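Local structure of endoglucanase (Komagataeibacter sucrofermentans, 6VC5) at residues 210-222 and 255-267. The protein probably hydrolyses internal beta-1,4-glucosidic linkages in cellulose and related beta-glucans, as a family 8 glycoside hydrolase. Sequence-based numbering, arbitrary orientation. Where two conformers were deposited one is given.
Sequences SIAKGWPPRFSYD and ALPGWVDLTNGAR
Arg-218 has CG anti to its carbonyl carbon (chi1 -62°) and an extended chain from CG to NE, while Trp-259 holds CG between its backbone N and carbonyl carbon (chi1 55°). These torsions lay the guanidinium flat over the indole, with the planes 4° apart. Arg-218 CZ sits 3.7 Å from the centroid of the five-membered ring of Trp-259, a cation-pi stack. Pro-216 CB lies against the opposite guanidinium face, toward its rim. At the guanidinium edge, a water accepts from Arg-218 NE at 2.7 Å and donates to Asp-261 OD1, linking two groups of likely opposite charge. With an alanine here instead of Trp-259, the guanidinium is likely to lose the surface it lies on and be freer to swing. Strands 218-219 and 260-261 form a short antiparallel ribbon joining loops of the (alpha/alpha)6 barrel of glycoside hydrolase family 8. In its hydrogen-bonded pair, Phe-219 N donates to Val-260 O at 3.0 Å, and Val-260 N returns a bond to Phe-219 O. Leu-262 N extends the ladder with a nearly straight bond to Pro-217 O. At the end of strand 260-261, Asp-261 OD2 accepts from Thr-263 N at 2.7 Å in an Asx turn, and also from Thr-263 OG1. Thr-263 CG2 packs against Pro-217 CB and Ile-211 CD1.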
loop_
_atom_site.group_PDB
_atom_site.type_symbol
_atom_site.label_atom_id
_atom_site.label_comp_id
_atom_site.label_asym_id
_atom_site.label_seq_id
_atom_site.Cartn_x
_atom_site.Cartn_y
_atom_site.Cartn_z
ATOM N N SER A 210 7.627 19.759 -1.932
ATOM C CA SER A 210 6.337 20.430 -1.989
ATOM C C SER A 210 5.225 19.397 -2.153
ATOM O O SER A 210 5.466 18.221 -2.426
ATOM C CB SER A 210 6.303 21.468 -3.122
ATOM O OG SER A 210 6.591 20.859 -4.366
ATOM N N ILE A 211 3.995 19.850 -1.967
ATOM C CA ILE A 211 2.836 19.020 -2.266
ATOM C C ILE A 211 2.670 18.993 -3.778
ATOM O O ILE A 211 2.712 20.041 -4.435
ATOM C CB ILE A 211 1.591 19.578 -1.562
ATOM C CG1 ILE A 211 1.805 19.641 -0.045
ATOM C CG2 ILE A 211 0.372 18.734 -1.887
ATOM C CD1 ILE A 211 0.749 20.492 0.672
ATOM N N ALA A 212 2.494 17.799 -4.348
ATOM C CA ALA A 212 2.511 17.684 -5.802
ATOM C C ALA A 212 1.286 18.346 -6.417
ATOM O O ALA A 212 0.178 18.258 -5.881
ATOM C CB ALA A 212 2.533 16.213 -6.212
ATOM N N LYS A 213 1.499 19.016 -7.550
ATOM C CA LYS A 213 0.388 19.463 -8.374
ATOM C C LYS A 213 -0.222 18.264 -9.093
ATOM O O LYS A 213 0.432 17.235 -9.292
ATOM C CB LYS A 213 0.881 20.476 -9.407
ATOM C CG LYS A 213 1.365 21.774 -8.769
ATOM C CD LYS A 213 0.182 22.529 -8.172
ATOM C CE LYS A 213 0.579 23.914 -7.671
ATOM N NZ LYS A 213 1.339 23.853 -6.388
ATOM N N GLY A 214 -1.495 18.397 -9.469
ATOM C CA GLY A 214 -2.190 17.357 -10.208
ATOM C C GLY A 214 -3.178 16.555 -9.394
ATOM O O GLY A 214 -3.924 15.751 -9.973
ATOM N N TRP A 215 -3.205 16.733 -8.075
ATOM C CA TRP A 215 -4.172 16.120 -7.184
ATOM C C TRP A 215 -4.460 17.116 -6.064
ATOM O O TRP A 215 -3.618 17.966 -5.768
ATOM C CB TRP A 215 -3.612 14.848 -6.531
ATOM C CG TRP A 215 -3.242 13.722 -7.449
ATOM C CD1 TRP A 215 -4.032 12.661 -7.813
ATOM C CD2 TRP A 215 -1.970 13.501 -8.058
ATOM N NE1 TRP A 215 -3.326 11.808 -8.625
ATOM C CE2 TRP A 215 -2.062 12.301 -8.797
ATOM C CE3 TRP A 215 -0.768 14.211 -8.071
ATOM C CZ2 TRP A 215 -0.997 11.800 -9.533
ATOM C CZ3 TRP A 215 0.296 13.709 -8.805
ATOM C CH2 TRP A 215 0.170 12.509 -9.522
ATOM N N PRO A 216 -5.628 17.029 -5.436
ATOM C CA PRO A 216 -5.922 17.941 -4.317
ATOM C C PRO A 216 -4.857 17.806 -3.243
ATOM O O PRO A 216 -4.356 16.698 -2.991
ATOM C CB PRO A 216 -7.284 17.454 -3.809
ATOM C CG PRO A 216 -7.903 16.758 -4.982
ATOM C CD PRO A 216 -6.762 16.150 -5.751
ATOM N N PRO A 217 -4.456 18.909 -2.620
ATOM C CA PRO A 217 -3.309 18.899 -1.681
ATOM C C PRO A 217 -3.701 18.416 -0.289
ATOM O O PRO A 217 -3.772 19.181 0.682
ATOM C CB PRO A 217 -2.879 20.368 -1.689
ATOM C CG PRO A 217 -4.184 21.104 -1.859
ATOM C CD PRO A 217 -4.964 20.275 -2.855
ATOM N N ARG A 218 -3.926 17.107 -0.165
ATOM C CA ARG A 218 -4.579 16.531 1.001
ATOM C C ARG A 218 -3.776 15.375 1.583
ATOM O O ARG A 218 -2.961 14.749 0.900
ATOM C CB ARG A 218 -5.967 15.993 0.641
ATOM C CG ARG A 218 -6.903 17.052 0.146
ATOM C CD ARG A 218 -8.118 16.422 -0.470
ATOM N NE ARG A 218 -9.038 17.456 -0.935
ATOM C CZ ARG A 218 -10.173 17.192 -1.563
ATOM N NH1 ARG A 218 -10.519 15.934 -1.794
ATOM N NH2 ARG A 218 -10.963 18.192 -1.954
ATOM N N PHE A 219 -4.023 15.110 2.853
ATOM C CA PHE A 219 -3.809 13.821 3.509
ATOM C C PHE A 219 -5.146 13.104 3.445
ATOM O O PHE A 219 -6.053 13.549 4.032
ATOM C CB PHE A 219 -3.424 14.033 4.988
ATOM C CG PHE A 219 -3.370 12.760 5.820
ATOM C CD1 PHE A 219 -2.235 12.031 5.925
ATOM C CD2 PHE A 219 -4.458 12.371 6.549
ATOM C CE1 PHE A 219 -2.185 10.916 6.714
ATOM C CE2 PHE A 219 -4.423 11.242 7.338
ATOM C CZ PHE A 219 -3.284 10.504 7.405
ATOM N N SER A 220 -5.228 12.000 2.716
ATOM C CA SER A 220 -6.479 11.299 2.534
ATOM C C SER A 220 -6.299 9.809 2.249
ATOM O O SER A 220 -5.617 9.148 2.964
ATOM C CB SER A 220 -7.382 11.994 1.498
ATOM O OG SER A 220 -7.039 11.787 0.175
ATOM N N TYR A 221 -6.922 9.330 1.197
ATOM C CA TYR A 221 -7.105 7.917 1.014
ATOM C C TYR A 221 -5.847 7.135 0.671
ATOM O O TYR A 221 -5.808 5.960 0.846
ATOM C CB TYR A 221 -8.208 7.688 -0.016
ATOM C CG TYR A 221 -9.511 8.257 0.444
ATOM C CD1 TYR A 221 -10.330 7.537 1.243
ATOM C CD2 TYR A 221 -9.891 9.535 0.113
ATOM C CE1 TYR A 221 -11.513 8.046 1.687
ATOM C CE2 TYR A 221 -11.080 10.060 0.574
ATOM C CZ TYR A 221 -11.883 9.305 1.352
ATOM O OH TYR A 221 -13.091 9.725 1.841
ATOM N N ASP A 222 -4.821 7.828 0.191
ATOM C CA ASP A 222 -3.506 7.221 0.014
ATOM C C ASP A 222 -2.647 7.326 1.280
ATOM O O ASP A 222 -2.164 6.343 1.802
ATOM C CB ASP A 222 -2.730 7.932 -1.110
ATOM C CG ASP A 222 -3.315 7.718 -2.509
ATOM O OD1 ASP A 222 -4.297 8.396 -2.856
ATOM O OD2 ASP A 222 -2.753 6.941 -3.288
ATOM N N ALA A 255 -15.351 11.055 14.616
ATOM C CA ALA A 255 -15.370 12.129 13.632
ATOM C C ALA A 255 -14.045 12.266 12.882
ATOM O O ALA A 255 -13.651 13.381 12.527
ATOM C CB ALA A 255 -15.779 13.457 14.287
ATOM N N LEU A 256 -13.342 11.165 12.640
ATOM C CA LEU A 256 -12.111 11.280 11.871
ATOM C C LEU A 256 -12.459 11.768 10.466
ATOM O O LEU A 256 -13.426 11.287 9.869
ATOM C CB LEU A 256 -11.392 9.927 11.786
ATOM C CG LEU A 256 -10.895 9.306 13.101
ATOM C CD1 LEU A 256 -10.249 7.938 12.835
ATOM C CD2 LEU A 256 -9.929 10.223 13.838
ATOM N N PRO A 257 -11.726 12.711 9.926
ATOM C CA PRO A 257 -12.038 13.227 8.593
ATOM C C PRO A 257 -11.607 12.273 7.482
ATOM O O PRO A 257 -10.645 11.615 7.623
ATOM C CB PRO A 257 -11.217 14.506 8.524
ATOM C CG PRO A 257 -10.090 14.293 9.468
ATOM C CD PRO A 257 -10.644 13.448 10.584
ATOM N N GLY A 258 -12.349 12.238 6.404
ATOM C CA GLY A 258 -11.914 11.499 5.227
ATOM C C GLY A 258 -10.732 12.147 4.532
ATOM O O GLY A 258 -9.873 11.459 3.965
ATOM N N TRP A 259 -10.674 13.475 4.552
ATOM C CA TRP A 259 -9.505 14.174 4.049
ATOM C C TRP A 259 -9.289 15.450 4.840
ATOM O O TRP A 259 -10.230 16.023 5.400
ATOM C CB TRP A 259 -9.568 14.474 2.540
ATOM C CG TRP A 259 -10.770 15.230 2.005
ATOM C CD1 TRP A 259 -11.827 14.690 1.341
ATOM C CD2 TRP A 259 -11.003 16.644 2.041
ATOM N NE1 TRP A 259 -12.707 15.669 0.966
ATOM C CE2 TRP A 259 -12.230 16.881 1.388
ATOM C CE3 TRP A 259 -10.298 17.737 2.568
ATOM C CZ2 TRP A 259 -12.771 18.160 1.247
ATOM C CZ3 TRP A 259 -10.838 19.013 2.423
ATOM C CH2 TRP A 259 -12.068 19.208 1.774
ATOM N N VAL A 260 -8.027 15.882 4.882
ATOM C CA VAL A 260 -7.637 17.182 5.425
ATOM C C VAL A 260 -6.748 17.889 4.407
ATOM O O VAL A 260 -5.770 17.308 3.928
ATOM C CB VAL A 260 -6.885 17.042 6.760
ATOM C CG1 VAL A 260 -6.462 18.419 7.271
ATOM C CG2 VAL A 260 -7.740 16.324 7.778
ATOM N N ASP A 261 -7.075 19.149 4.102
ATOM C CA ASP A 261 -6.284 19.953 3.178
ATOM C C ASP A 261 -5.058 20.460 3.925
ATOM O O ASP A 261 -5.176 21.077 4.991
ATOM C CB ASP A 261 -7.138 21.128 2.675
ATOM C CG ASP A 261 -6.448 21.963 1.605
ATOM O OD1 ASP A 261 -7.016 22.121 0.495
ATOM O OD2 ASP A 261 -5.357 22.492 1.860
ATOM N N LEU A 262 -3.882 20.183 3.372
ATOM C CA LEU A 262 -2.623 20.503 4.042
ATOM C C LEU A 262 -2.165 21.941 3.828
ATOM O O LEU A 262 -1.133 22.336 4.386
ATOM C CB LEU A 262 -1.545 19.526 3.577
ATOM C CG LEU A 262 -1.911 18.057 3.819
ATOM C CD1 LEU A 262 -0.774 17.187 3.303
ATOM C CD2 LEU A 262 -2.167 17.792 5.292
ATOM N N THR A 263 -2.900 22.731 3.044
ATOM C CA THR A 263 -2.573 24.138 2.857
ATOM C C THR A 263 -3.433 25.074 3.687
ATOM O O THR A 263 -3.001 26.201 3.952
ATOM C CB THR A 263 -2.668 24.523 1.376
ATOM O OG1 THR A 263 -4.047 24.615 0.986
ATOM C CG2 THR A 263 -1.951 23.492 0.519
ATOM N N ASN A 264 -4.633 24.647 4.113
ATOM C CA ASN A 264 -5.468 25.527 4.925
ATOM C C ASN A 264 -6.148 24.849 6.104
ATOM O O ASN A 264 -6.877 25.523 6.843
ATOM C CB ASN A 264 -6.515 26.263 4.067
ATOM C CG ASN A 264 -7.432 25.319 3.318
ATOM O OD1 ASN A 264 -7.591 24.155 3.682
ATOM N ND2 ASN A 264 -8.059 25.828 2.265
ATOM N N GLY A 265 -5.947 23.550 6.307
ATOM C CA GLY A 265 -6.566 22.876 7.421
ATOM C C GLY A 265 -8.014 22.480 7.244
ATOM O O GLY A 265 -8.579 21.877 8.170
ATOM N N ALA A 266 -8.638 22.790 6.104
ATOM C CA ALA A 266 -10.030 22.389 5.906
ATOM C C ALA A 266 -10.157 20.866 5.929
ATOM O O ALA A 266 -9.251 20.141 5.507
ATOM C CB ALA A 266 -10.560 22.939 4.581
ATOM N N ARG A 267 -11.260 20.372 6.472
ATOM C CA ARG A 267 -11.512 18.938 6.459
ATOM C C ARG A 267 -12.736 18.631 5.610
ATOM O O ARG A 267 -13.597 19.490 5.372
ATOM C CB ARG A 267 -11.727 18.388 7.877
ATOM C CG ARG A 267 -12.883 19.039 8.634
ATOM C CD ARG A 267 -13.363 18.150 9.779
ATOM N NE ARG A 267 -14.103 17.007 9.256
ATOM C CZ ARG A 267 -14.403 15.916 9.957
ATOM N NH1 ARG A 267 -15.062 14.922 9.381
ATOM N NH2 ARG A 267 -14.051 15.816 11.236
HETATM O O HOH W 1 -8.627 20.136 -0.783
#